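D-psicose 3-epimerase (Agrobacterium tumefaciens, PDB 2HK0) catalyses the interconversion of D-fructose and D-psicose by epimerisation at C3, in a reaction where a metal plays a pivotal part. Local coordinates at residues Gly24-Tyr27 against Glu33-Ala36; Pro40-Val45 against Lys73-Asn78; His58-Tyr63 against Ala117-His122. All coordinates share one frame; numbering follows the deposited sequence.

Interaction 1 (Gly24-Tyr27 against Glu33-Ala36); sequences GIYY and EWSA
Two tyrosine rings of Gly24-Tyr27 meet the Glu33-Ala36 turn, and both do so through ring edges. The carbonyl oxygen of Ala36 lies in the plane of the Tyr27 ring, off its hydroxyl end, whereas one flank of the ring meets the ring of Tyr41 with the two planes inclined. Tyr26 and Trp34 likewise touch rim to rim, Tyr26 CE2 standing 3.8 Å from Trp34 CZ3. The two side chains cross at about a right angle, and no face is stacked on a face. The polar part of the contact is a hydrogen bond from Tyr27 OH to Ala36 O, 2.7 Å long, with the donor almost in line with the carbonyl bond (C=O...donor angle 172°). Tyr27 is brought there by a first torsion of 87°, which places CG between the backbone N and the carbonyl carbon and sends the phenol out toward the turn. A water adds a second link: it donates to Glu33 O at 2.9 Å and, weakly, to Tyr27 OH at 3.0 Å. The hydroxyl thus gives its proton to one end of the type I turn while the water ties it to the other. The far edge of the indole is fixed separately, since Trp34 NE1 is hydrogen-bonded to Asp276 of helix 271-276, on whose Thr272 and Ile273 the side chain also packs. The pattern illustrates how a loop leaving the carboxyl end of a barrel strand is folded back on aromatic residues at that end, the side on which TIM barrels carry their active sites.

Interaction 2 (Pro40-Val45 against Lys73-Asn78); sequences PYIEKV and KSAKDN
Ile42 makes the apolar half of this helix-helix contact with its CG2 methyl, which lies 3.6 Å from Ala75 CA. The same methyl is 3.6 Å from Ser74 OG and 4.1 Å from Ala75 CB, so it rests against the surface made by these two consecutive residues. Its position follows from a first torsion of -62°, which sets CG2 opposite the backbone N and directs it at the second helix. One residue on, Glu43 and Asn78 pass at a slant with their carboxylate and amide planes only 21° apart. Here the touching is done by the aliphatic stem: Glu43 CG approaches Asn78 OD1 to 3.7 Å, and the amide lies alongside Glu43 CA and CB as well.

In the next shell, Asn78 is held by its own helix end. Its ND2 donates to Ser74 O at 2.9 Å with an N-H...O angle of 151°, while Asn78 N reaches the same oxygen at 3.0 Å from the opposite face of the carbonyl plane. Two bonds therefore grip this acceptor, and the one from ND2 fixes how the amide is turned as it lies against Glu43. A water donating to Glu43 OE1 bridges, through a weak bond, to Asn78 ND2, and Glu43 OE2 forms a salt bridge with Lys47.

Farther out, the inner side of the contact rests on the barrel. Ile42 packs on Ile53 of strand 52-56 and on Leu82 of strand 81-85, and Ala75 also touches Leu82; helices 39-47 and 65-77 thus lie as neighbours in the outer layer around these adjacent parallel strands.

Interaction 3 (His58-Tyr63 against Ala117-His122); sequences HHINEY and AKLDIH
Extended side chains bring the methyl ends of Ile60, Leu119 and Ile121 together. In Ile60 a first torsion of -60° turns CG1 opposite the carbonyl carbon, and the second, 178°, stretches CD1 away from the backbone toward the other segment. Leu119 and Ile121 adopt the same general shape, each presenting its own CD1. The outcome is two tip-to-tip meetings at a single methyl: Ile60 CD1 lies 3.6 Å from Leu119 CD1 and 3.9 Å from Ile121 CD1. Leu119 CD1 also reaches back along the branch to Ile60 CG1, at 3.8 Å. No hydrogen bond crosses here, and all three touching residues are buried, which makes this a small, purely hydrophobic joint.

Backbone geometry sets up the pair on the second segment. Helix 99-118 ends in a Schellman motif whose C-prime residue is Asp120, with positive phi; Asp120 N bonds to Ala117 O at 2.9 Å and Ile121 N to Val116 O. The reversal lets Leu119 and Ile121, one on each flank of Asp120, both face Ile60. Asp120 itself is engaged by His122, whose NE2 donates to Asp120 OD1 at 3.2 Å; the oxygen lies in the imidazole plane but is met from above the plane of the carboxylate.

Around this joint, Asn61 ties the short helix 57-60 and its following turn to helix 99-118 through Asn115 and Thr112. Leu119 packs on Leu68 and Ile71 of helix 65-77, while Ile121 leads inward to Leu82 and Ala84 of barrel strand 81-85.

How the interactions relate
All three contacts belong to the early part of one eight-stranded parallel barrel, their centres about 14 Å from one another. Interaction 1 closes before the others open; interactions 2 and 3 alternate their segments along the chain. Strand 22-26 runs on to helix 39-47, and interactions 1 and 2 touch where Tyr27 meets Tyr41 and Ile25 meets Val45. Interaction 1 reaches interaction 3 through His59, whose NE2 probably hydrogen-bonds to Trp34 O. Interactions 2 and 3 do not touch, their nearest atoms being about 6 Å apart, yet helix 65-77, which supplies one side of interaction 2, is also packed on by Leu119 of interaction 3, and both contacts rest on strand 81-85. Together they join strand, loop and outer helices of successive beta-alpha units.

Interaction 1 (Gly24-Tyr27 against Glu33-Ala36)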
ATOM      1  N   GLY A  24      -3.139  20.666  13.923  1.00 16.58           N
ATOM      2  CA  GLY A  24      -4.286  21.027  14.728  1.00 15.89           C
ATOM      3  C   GLY A  24      -5.331  19.927  14.756  1.00 15.82           C
ATOM      4  O   GLY A  24      -5.156  18.860  14.167  1.00 16.13           O
ATOM      5  N   ILE A  25      -6.426  20.185  15.457  1.00 16.22           N
ATOM      6  CA  ILE A  25      -7.523  19.239  15.546  1.00 15.26           C
ATOM      7  C   ILE A  25      -8.833  20.020  15.629  1.00 17.28           C
ATOM      8  O   ILE A  25      -8.872  21.108  16.206  1.00 17.14           O
ATOM      9  CB  ILE A  25      -7.375  18.355  16.797  1.00 14.81           C
ATOM     10  CG1 ILE A  25      -8.557  17.377  16.901  1.00 15.58           C
ATOM     11  CG2 ILE A  25      -7.301  19.238  18.037  1.00 14.81           C
ATOM     12  CD1 ILE A  25      -8.290  16.163  17.803  1.00 16.80           C
ATOM     13  N   TYR A  26      -9.890  19.472  15.036  1.00 16.64           N
ATOM     14  CA  TYR A  26     -11.212  20.086  15.078  1.00 20.27           C
ATOM     15  C   TYR A  26     -11.799  19.712  16.455  1.00 20.74           C
ATOM     16  O   TYR A  26     -11.986  18.531  16.738  1.00 20.68           O
ATOM     17  CB  TYR A  26     -12.068  19.503  13.949  1.00 21.61           C
ATOM     18  CG  TYR A  26     -13.389  20.194  13.746  1.00 23.30           C
ATOM     19  CD1 TYR A  26     -13.463  21.585  13.678  1.00 28.03           C
ATOM     20  CD2 TYR A  26     -14.551  19.460  13.527  1.00 25.98           C
ATOM     21  CE1 TYR A  26     -14.665  22.232  13.388  1.00 29.38           C
ATOM     22  CE2 TYR A  26     -15.765  20.098  13.230  1.00 27.27           C
ATOM     23  CZ  TYR A  26     -15.812  21.482  13.160  1.00 28.34           C
ATOM     24  OH  TYR A  26     -16.990  22.121  12.839  1.00 27.18           O
ATOM     25  N   TYR A  27     -12.098  20.706  17.300  1.00 22.44           N
ATOM     26  CA  TYR A  27     -12.586  20.427  18.663  1.00 21.66           C
ATOM     27  C   TYR A  27     -13.853  19.564  18.786  1.00 21.22           C
ATOM     28  O   TYR A  27     -14.046  18.912  19.812  1.00 21.44           O
ATOM     29  CB  TYR A  27     -12.765  21.736  19.457  1.00 20.63           C
ATOM     30  CG  TYR A  27     -14.118  22.355  19.260  1.00 23.37           C
ATOM     31  CD1 TYR A  27     -14.451  22.965  18.052  1.00 22.88           C
ATOM     32  CD2 TYR A  27     -15.103  22.240  20.243  1.00 24.14           C
ATOM     33  CE1 TYR A  27     -15.734  23.439  17.817  1.00 26.94           C
ATOM     34  CE2 TYR A  27     -16.398  22.721  20.022  1.00 24.52           C
ATOM     35  CZ  TYR A  27     -16.701  23.314  18.805  1.00 26.80           C
ATOM     36  OH  TYR A  27     -17.965  23.782  18.567  1.00 29.23           O
ATOM     37  N   GLU A  33     -22.730  17.376  19.826  1.00 34.29           N
ATOM     38  CA  GLU A  33     -23.573  18.430  19.286  1.00 34.69           C
ATOM     39  C   GLU A  33     -22.704  19.557  18.701  1.00 35.34           C
ATOM     40  O   GLU A  33     -21.663  19.906  19.275  1.00 34.17           O
ATOM     41  CB  GLU A  33     -24.442  18.989  20.414  1.00 37.52           C
ATOM     42  CG  GLU A  33     -25.920  19.051  20.115  1.00 42.22           C
ATOM     43  CD  GLU A  33     -26.527  17.685  19.892  1.00 41.81           C
ATOM     44  OE1 GLU A  33     -26.370  16.800  20.763  1.00 42.07           O
ATOM     45  OE2 GLU A  33     -27.168  17.501  18.844  1.00 44.19           O
ATOM     46  N   TRP A  34     -23.124  20.129  17.571  1.00 34.26           N
ATOM     47  CA  TRP A  34     -22.365  21.221  16.967  1.00 35.23           C
ATOM     48  C   TRP A  34     -22.486  22.469  17.849  1.00 37.20           C
ATOM     49  O   TRP A  34     -21.670  23.384  17.766  1.00 37.88           O
ATOM     50  CB  TRP A  34     -22.904  21.572  15.573  1.00 33.20           C
ATOM     51  CG  TRP A  34     -22.857  20.461  14.553  1.00 31.86           C
ATOM     52  CD1 TRP A  34     -23.927  19.886  13.922  1.00 30.42           C
ATOM     53  CD2 TRP A  34     -21.690  19.831  14.011  1.00 29.96           C
ATOM     54  NE1 TRP A  34     -23.497  18.943  13.021  1.00 30.74           N
ATOM     55  CE2 TRP A  34     -22.130  18.886  13.055  1.00 29.14           C
ATOM     56  CE3 TRP A  34     -20.317  19.972  14.239  1.00 28.97           C
ATOM     57  CZ2 TRP A  34     -21.245  18.086  12.325  1.00 28.36           C
ATOM     58  CZ3 TRP A  34     -19.430  19.167  13.507  1.00 29.40           C
ATOM     59  CH2 TRP A  34     -19.902  18.240  12.564  1.00 28.61           C
ATOM     60  N   SER A  35     -23.516  22.491  18.691  1.00 39.30           N
ATOM     61  CA  SER A  35     -23.789  23.621  19.577  1.00 39.62           C
ATOM     62  C   SER A  35     -22.827  23.749  20.763  1.00 38.71           C
ATOM     63  O   SER A  35     -22.801  24.783  21.428  1.00 40.03           O
ATOM     64  CB  SER A  35     -25.225  23.528  20.098  1.00 38.63           C
ATOM     65  OG  SER A  35     -25.382  22.403  20.948  1.00 42.23           O
ATOM     66  N   ALA A  36     -22.042  22.714  21.043  1.00 37.33           N
ATOM     67  CA  ALA A  36     -21.097  22.785  22.155  1.00 35.83           C
ATOM     68  C   ALA A  36     -20.075  23.898  21.905  1.00 35.71           C
ATOM     69  O   ALA A  36     -19.470  23.960  20.834  1.00 34.77           O
ATOM     70  CB  ALA A  36     -20.389  21.449  22.329  1.00 35.67           C
TER
HETATM   71  O   HOH W   1     -19.100  20.996  18.614  1.00 33.33           O

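Interaction 2 (Pro40-Val45 against Lys73-Asn78)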
ATOM      1  N   PRO A  40     -13.601  26.380  26.178  1.00 24.64           N
ATOM      2  CA  PRO A  40     -12.786  25.530  27.064  1.00 23.70           C
ATOM      3  C   PRO A  40     -11.764  24.674  26.317  1.00 23.97           C
ATOM      4  O   PRO A  40     -10.753  24.255  26.881  1.00 22.99           O
ATOM      5  CB  PRO A  40     -13.828  24.661  27.774  1.00 22.80           C
ATOM      6  CG  PRO A  40     -15.045  25.533  27.776  1.00 24.93           C
ATOM      7  CD  PRO A  40     -15.036  26.102  26.373  1.00 22.71           C
ATOM      8  N   TYR A  41     -12.035  24.409  25.045  1.00 23.06           N
ATOM      9  CA  TYR A  41     -11.128  23.589  24.252  1.00 23.51           C
ATOM     10  C   TYR A  41      -9.818  24.266  23.879  1.00 23.66           C
ATOM     11  O   TYR A  41      -8.827  23.586  23.608  1.00 23.48           O
ATOM     12  CB  TYR A  41     -11.864  23.088  23.008  1.00 20.84           C
ATOM     13  CG  TYR A  41     -12.822  21.992  23.382  1.00 21.90           C
ATOM     14  CD1 TYR A  41     -12.370  20.682  23.550  1.00 22.57           C
ATOM     15  CD2 TYR A  41     -14.153  22.271  23.671  1.00 21.90           C
ATOM     16  CE1 TYR A  41     -13.221  19.678  23.995  1.00 22.94           C
ATOM     17  CE2 TYR A  41     -15.013  21.267  24.127  1.00 22.27           C
ATOM     18  CZ  TYR A  41     -14.539  19.978  24.283  1.00 20.62           C
ATOM     19  OH  TYR A  41     -15.376  18.984  24.719  1.00 22.45           O
ATOM     20  N   ILE A  42      -9.802  25.601  23.873  1.00 23.92           N
ATOM     21  CA  ILE A  42      -8.587  26.327  23.537  1.00 24.55           C
ATOM     22  C   ILE A  42      -7.439  25.838  24.423  1.00 25.51           C
ATOM     23  O   ILE A  42      -6.403  25.375  23.937  1.00 23.39           O
ATOM     24  CB  ILE A  42      -8.754  27.840  23.762  1.00 27.10           C
ATOM     25  CG1 ILE A  42      -9.858  28.399  22.857  1.00 28.87           C
ATOM     26  CG2 ILE A  42      -7.430  28.542  23.504  1.00 24.93           C
ATOM     27  CD1 ILE A  42      -9.477  28.512  21.419  1.00 32.47           C
ATOM     28  N   GLU A  43      -7.646  25.930  25.733  1.00 23.86           N
ATOM     29  CA  GLU A  43      -6.651  25.516  26.714  1.00 24.01           C
ATOM     30  C   GLU A  43      -6.385  24.014  26.679  1.00 22.45           C
ATOM     31  O   GLU A  43      -5.244  23.577  26.788  1.00 22.96           O
ATOM     32  CB  GLU A  43      -7.120  25.904  28.122  1.00 26.67           C
ATOM     33  CG  GLU A  43      -6.104  25.561  29.201  1.00 33.86           C
ATOM     34  CD  GLU A  43      -6.685  25.623  30.610  1.00 36.90           C
ATOM     35  OE1 GLU A  43      -7.376  26.616  30.925  1.00 35.42           O
ATOM     36  OE2 GLU A  43      -6.434  24.679  31.398  1.00 39.75           O
ATOM     37  N   LYS A  44      -7.439  23.218  26.537  1.00 21.44           N
ATOM     38  CA  LYS A  44      -7.289  21.769  26.514  1.00 21.01           C
ATOM     39  C   LYS A  44      -6.457  21.308  25.321  1.00 20.45           C
ATOM     40  O   LYS A  44      -5.511  20.528  25.469  1.00 20.24           O
ATOM     41  CB  LYS A  44      -8.666  21.106  26.451  1.00 21.60           C
ATOM     42  CG  LYS A  44      -8.656  19.591  26.573  1.00 23.80           C
ATOM     43  CD  LYS A  44      -9.806  18.998  25.775  1.00 24.58           C
ATOM     44  CE  LYS A  44     -10.510  17.867  26.485  1.00 27.98           C
ATOM     45  NZ  LYS A  44      -9.683  16.703  26.805  1.00 25.19           N
ATOM     46  N   VAL A  45      -6.825  21.776  24.130  1.00 19.16           N
ATOM     47  CA  VAL A  45      -6.114  21.394  22.918  1.00 19.54           C
ATOM     48  C   VAL A  45      -4.658  21.864  22.979  1.00 20.40           C
ATOM     49  O   VAL A  45      -3.746  21.134  22.583  1.00 21.09           O
ATOM     50  CB  VAL A  45      -6.846  21.966  21.671  1.00 20.68           C
ATOM     51  CG1 VAL A  45      -6.016  21.771  20.426  1.00 22.06           C
ATOM     52  CG2 VAL A  45      -8.206  21.269  21.526  1.00 19.35           C
ATOM     53  N   LYS A  73      -7.677  36.156  23.755  1.00 25.64           N
ATOM     54  CA  LYS A  73      -6.665  36.258  24.802  1.00 25.59           C
ATOM     55  C   LYS A  73      -6.318  34.871  25.331  1.00 24.70           C
ATOM     56  O   LYS A  73      -5.159  34.578  25.624  1.00 23.64           O
ATOM     57  CB  LYS A  73      -7.158  37.144  25.955  1.00 29.67           C
ATOM     58  CG  LYS A  73      -6.076  37.430  26.996  1.00 31.90           C
ATOM     59  CD  LYS A  73      -6.657  38.183  28.184  1.00 36.93           C
ATOM     60  CE  LYS A  73      -5.592  38.513  29.232  1.00 40.14           C
ATOM     61  NZ  LYS A  73      -4.989  37.304  29.895  1.00 43.26           N
ATOM     62  N   SER A  74      -7.323  34.014  25.459  1.00 24.12           N
ATOM     63  CA  SER A  74      -7.076  32.662  25.931  1.00 24.64           C
ATOM     64  C   SER A  74      -6.131  31.945  24.960  1.00 23.85           C
ATOM     65  O   SER A  74      -5.191  31.267  25.373  1.00 22.59           O
ATOM     66  CB  SER A  74      -8.386  31.890  26.024  1.00 26.48           C
ATOM     67  OG  SER A  74      -8.141  30.568  26.455  1.00 31.32           O
ATOM     68  N   ALA A  75      -6.391  32.098  23.663  1.00 23.22           N
ATOM     69  CA  ALA A  75      -5.551  31.469  22.655  1.00 23.84           C
ATOM     70  C   ALA A  75      -4.134  32.043  22.758  1.00 24.20           C
ATOM     71  O   ALA A  75      -3.149  31.305  22.734  1.00 24.07           O
ATOM     72  CB  ALA A  75      -6.134  31.712  21.248  1.00 22.21           C
ATOM     73  N   LYS A  76      -4.022  33.359  22.879  1.00 26.11           N
ATOM     74  CA  LYS A  76      -2.690  33.952  22.990  1.00 28.12           C
ATOM     75  C   LYS A  76      -1.951  33.428  24.231  1.00 28.17           C
ATOM     76  O   LYS A  76      -0.786  33.045  24.151  1.00 25.95           O
ATOM     77  CB  LYS A  76      -2.773  35.477  23.056  1.00 30.38           C
ATOM     78  CG  LYS A  76      -1.399  36.136  23.178  1.00 34.91           C
ATOM     79  CD  LYS A  76      -1.469  37.654  23.188  1.00 37.62           C
ATOM     80  CE  LYS A  76      -0.068  38.237  23.384  1.00 42.29           C
ATOM     81  NZ  LYS A  76      -0.046  39.734  23.375  1.00 45.17           N
ATOM     82  N   ASP A  77      -2.633  33.401  25.375  1.00 29.41           N
ATOM     83  CA  ASP A  77      -2.011  32.932  26.610  1.00 30.00           C
ATOM     84  C   ASP A  77      -1.595  31.473  26.550  1.00 29.97           C
ATOM     85  O   ASP A  77      -0.659  31.070  27.224  1.00 30.33           O
ATOM     86  CB  ASP A  77      -2.947  33.133  27.808  1.00 31.52           C
ATOM     87  CG  ASP A  77      -3.171  34.594  28.135  1.00 32.36           C
ATOM     88  OD1 ASP A  77      -2.268  35.408  27.858  1.00 33.47           O
ATOM     89  OD2 ASP A  77      -4.244  34.926  28.683  1.00 34.94           O
ATOM     90  N   ASN A  78      -2.288  30.674  25.750  1.00 28.94           N
ATOM     91  CA  ASN A  78      -1.946  29.262  25.656  1.00 29.63           C
ATOM     92  C   ASN A  78      -1.075  28.940  24.456  1.00 29.52           C
ATOM     93  O   ASN A  78      -0.817  27.774  24.156  1.00 31.00           O
ATOM     94  CB  ASN A  78      -3.224  28.434  25.639  1.00 28.94           C
ATOM     95  CG  ASN A  78      -3.848  28.327  27.015  1.00 30.67           C
ATOM     96  OD1 ASN A  78      -3.353  27.593  27.865  1.00 31.52           O
ATOM     97  ND2 ASN A  78      -4.920  29.072  27.249  1.00 28.83           N
TER
HETATM   98  O   HOH W   2      -5.301  29.086  30.611  1.00 46.49           O

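Interaction 3 (His58-Tyr63 against Ala117-His122)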
ATOM      1  N   HIS A  58     -19.879  29.525  12.755  1.00 43.20           N
ATOM      2  CA  HIS A  58     -21.204  29.922  13.238  1.00 46.92           C
ATOM      3  C   HIS A  58     -21.205  30.274  14.727  1.00 47.99           C
ATOM      4  O   HIS A  58     -21.883  31.216  15.150  1.00 49.31           O
ATOM      5  CB  HIS A  58     -22.256  28.836  12.932  1.00 49.55           C
ATOM      6  CG  HIS A  58     -22.426  27.817  14.016  1.00 53.45           C
ATOM      7  ND1 HIS A  58     -21.453  26.893  14.337  1.00 54.66           N
ATOM      8  CD2 HIS A  58     -23.463  27.575  14.854  1.00 54.46           C
ATOM      9  CE1 HIS A  58     -21.884  26.125  15.323  1.00 54.87           C
ATOM     10  NE2 HIS A  58     -23.101  26.518  15.655  1.00 54.89           N
ATOM     11  N   HIS A  59     -20.447  29.524  15.517  1.00 48.22           N
ATOM     12  CA  HIS A  59     -20.346  29.788  16.948  1.00 47.88           C
ATOM     13  C   HIS A  59     -19.830  31.202  17.168  1.00 46.73           C
ATOM     14  O   HIS A  59     -20.289  31.923  18.053  1.00 46.85           O
ATOM     15  CB  HIS A  59     -19.362  28.821  17.606  1.00 49.64           C
ATOM     16  CG  HIS A  59     -19.988  27.559  18.102  1.00 52.76           C
ATOM     17  ND1 HIS A  59     -20.965  27.546  19.075  1.00 54.75           N
ATOM     18  CD2 HIS A  59     -19.767  26.264  17.775  1.00 54.62           C
ATOM     19  CE1 HIS A  59     -21.318  26.298  19.324  1.00 55.87           C
ATOM     20  NE2 HIS A  59     -20.604  25.500  18.550  1.00 55.62           N
ATOM     21  N   ILE A  60     -18.859  31.580  16.351  1.00 44.67           N
ATOM     22  CA  ILE A  60     -18.229  32.885  16.441  1.00 43.66           C
ATOM     23  C   ILE A  60     -19.183  34.071  16.270  1.00 42.55           C
ATOM     24  O   ILE A  60     -19.021  35.097  16.928  1.00 40.15           O
ATOM     25  CB  ILE A  60     -17.071  32.962  15.424  1.00 43.66           C
ATOM     26  CG1 ILE A  60     -16.057  31.861  15.756  1.00 43.43           C
ATOM     27  CG2 ILE A  60     -16.420  34.332  15.448  1.00 43.15           C
ATOM     28  CD1 ILE A  60     -14.881  31.767  14.807  1.00 43.40           C
ATOM     29  N   ASN A  61     -20.188  33.924  15.411  1.00 41.82           N
ATOM     30  CA  ASN A  61     -21.140  35.004  15.173  1.00 42.44           C
ATOM     31  C   ASN A  61     -22.087  35.279  16.336  1.00 44.04           C
ATOM     32  O   ASN A  61     -22.824  36.262  16.319  1.00 43.02           O
ATOM     33  CB  ASN A  61     -21.967  34.719  13.920  1.00 40.60           C
ATOM     34  CG  ASN A  61     -21.155  34.857  12.652  1.00 39.43           C
ATOM     35  OD1 ASN A  61     -20.221  35.647  12.596  1.00 38.05           O
ATOM     36  ND2 ASN A  61     -21.517  34.101  11.623  1.00 39.14           N
ATOM     37  N   GLU A  62     -22.062  34.422  17.347  1.00 46.26           N
ATOM     38  CA  GLU A  62     -22.954  34.598  18.483  1.00 48.46           C
ATOM     39  C   GLU A  62     -22.313  35.218  19.710  1.00 48.60           C
ATOM     40  O   GLU A  62     -23.013  35.638  20.634  1.00 49.78           O
ATOM     41  CB  GLU A  62     -23.599  33.261  18.850  1.00 50.08           C
ATOM     42  CG  GLU A  62     -24.618  32.809  17.818  1.00 52.94           C
ATOM     43  CD  GLU A  62     -25.424  33.980  17.273  1.00 55.29           C
ATOM     44  OE1 GLU A  62     -25.985  34.752  18.086  1.00 56.82           O
ATOM     45  OE2 GLU A  62     -25.489  34.136  16.030  1.00 56.99           O
ATOM     46  N   TYR A  63     -20.986  35.279  19.716  1.00 48.04           N
ATOM     47  CA  TYR A  63     -20.256  35.854  20.836  1.00 47.14           C
ATOM     48  C   TYR A  63     -20.228  37.370  20.759  1.00 46.17           C
ATOM     49  O   TYR A  63     -20.209  37.945  19.676  1.00 45.68           O
ATOM     50  CB  TYR A  63     -18.819  35.327  20.855  1.00 48.02           C
ATOM     51  CG  TYR A  63     -18.705  33.873  21.230  1.00 48.32           C
ATOM     52  CD1 TYR A  63     -19.036  33.435  22.513  1.00 48.91           C
ATOM     53  CD2 TYR A  63     -18.279  32.929  20.302  1.00 48.48           C
ATOM     54  CE1 TYR A  63     -18.948  32.087  22.861  1.00 49.56           C
ATOM     55  CE2 TYR A  63     -18.188  31.579  20.638  1.00 49.61           C
ATOM     56  CZ  TYR A  63     -18.523  31.166  21.915  1.00 49.08           C
ATOM     57  OH  TYR A  63     -18.436  29.834  22.238  1.00 50.14           O
ATOM     58  N   ALA A 117     -11.882  37.709  12.034  1.00 22.06           N
ATOM     59  CA  ALA A 117     -10.681  38.526  12.163  1.00 23.00           C
ATOM     60  C   ALA A 117     -10.490  38.989  13.608  1.00 23.51           C
ATOM     61  O   ALA A 117      -9.352  39.169  14.063  1.00 22.39           O
ATOM     62  CB  ALA A 117     -10.758  39.726  11.216  1.00 22.92           C
ATOM     63  N   LYS A 118     -11.599  39.174  14.331  1.00 22.24           N
ATOM     64  CA  LYS A 118     -11.542  39.595  15.729  1.00 23.84           C
ATOM     65  C   LYS A 118     -10.872  38.527  16.588  1.00 24.63           C
ATOM     66  O   LYS A 118     -10.439  38.808  17.710  1.00 25.58           O
ATOM     67  CB  LYS A 118     -12.946  39.872  16.279  1.00 24.05           C
ATOM     68  CG  LYS A 118     -13.643  41.074  15.665  1.00 25.65           C
ATOM     69  CD  LYS A 118     -15.105  41.169  16.136  1.00 28.68           C
ATOM     70  CE  LYS A 118     -15.847  42.286  15.404  1.00 30.10           C
ATOM     71  NZ  LYS A 118     -17.305  42.321  15.721  1.00 33.42           N
ATOM     72  N   LEU A 119     -10.806  37.300  16.080  1.00 22.01           N
ATOM     73  CA  LEU A 119     -10.166  36.215  16.817  1.00 23.04           C
ATOM     74  C   LEU A 119      -8.766  35.944  16.276  1.00 23.77           C
ATOM     75  O   LEU A 119      -8.129  34.946  16.633  1.00 23.76           O
ATOM     76  CB  LEU A 119     -11.004  34.930  16.741  1.00 22.54           C
ATOM     77  CG  LEU A 119     -12.358  34.930  17.464  1.00 24.73           C
ATOM     78  CD1 LEU A 119     -12.996  33.570  17.309  1.00 22.43           C
ATOM     79  CD2 LEU A 119     -12.181  35.270  18.948  1.00 21.76           C
ATOM     80  N   ASP A 120      -8.288  36.828  15.403  1.00 24.02           N
ATOM     81  CA  ASP A 120      -6.963  36.679  14.810  1.00 23.94           C
ATOM     82  C   ASP A 120      -6.852  35.362  14.027  1.00 23.59           C
ATOM     83  O   ASP A 120      -5.834  34.671  14.078  1.00 22.58           O
ATOM     84  CB  ASP A 120      -5.884  36.749  15.903  1.00 26.88           C
ATOM     85  CG  ASP A 120      -4.497  37.056  15.342  1.00 29.34           C
ATOM     86  OD1 ASP A 120      -4.425  37.700  14.274  1.00 28.00           O
ATOM     87  OD2 ASP A 120      -3.484  36.668  15.968  1.00 31.74           O
ATOM     88  N   ILE A 121      -7.924  35.023  13.316  1.00 21.67           N
ATOM     89  CA  ILE A 121      -7.988  33.828  12.483  1.00 20.85           C
ATOM     90  C   ILE A 121      -7.701  34.274  11.041  1.00 21.49           C
ATOM     91  O   ILE A 121      -8.324  35.219  10.541  1.00 21.46           O
ATOM     92  CB  ILE A 121      -9.400  33.197  12.543  1.00 22.69           C
ATOM     93  CG1 ILE A 121      -9.622  32.555  13.922  1.00 21.28           C
ATOM     94  CG2 ILE A 121      -9.581  32.183  11.419  1.00 20.51           C
ATOM     95  CD1 ILE A 121     -11.038  32.094  14.141  1.00 21.22           C
ATOM     96  N   HIS A 122      -6.781  33.599  10.369  1.00 19.65           N
ATOM     97  CA  HIS A 122      -6.434  33.968   8.999  1.00 20.04           C
ATOM     98  C   HIS A 122      -6.726  32.905   7.937  1.00 20.55           C
ATOM     99  O   HIS A 122      -6.544  33.140   6.735  1.00 18.71           O
ATOM    100  CB  HIS A 122      -4.955  34.372   8.960  1.00 20.67           C
ATOM    101  CG  HIS A 122      -4.679  35.649   9.686  1.00 21.81           C
ATOM    102  ND1 HIS A 122      -4.704  36.876   9.060  1.00 21.83           N
ATOM    103  CD2 HIS A 122      -4.486  35.902  11.004  1.00 20.97           C
ATOM    104  CE1 HIS A 122      -4.544  37.830   9.962  1.00 23.03           C
ATOM    105  NE2 HIS A 122      -4.411  37.263  11.148  1.00 21.81           N
TER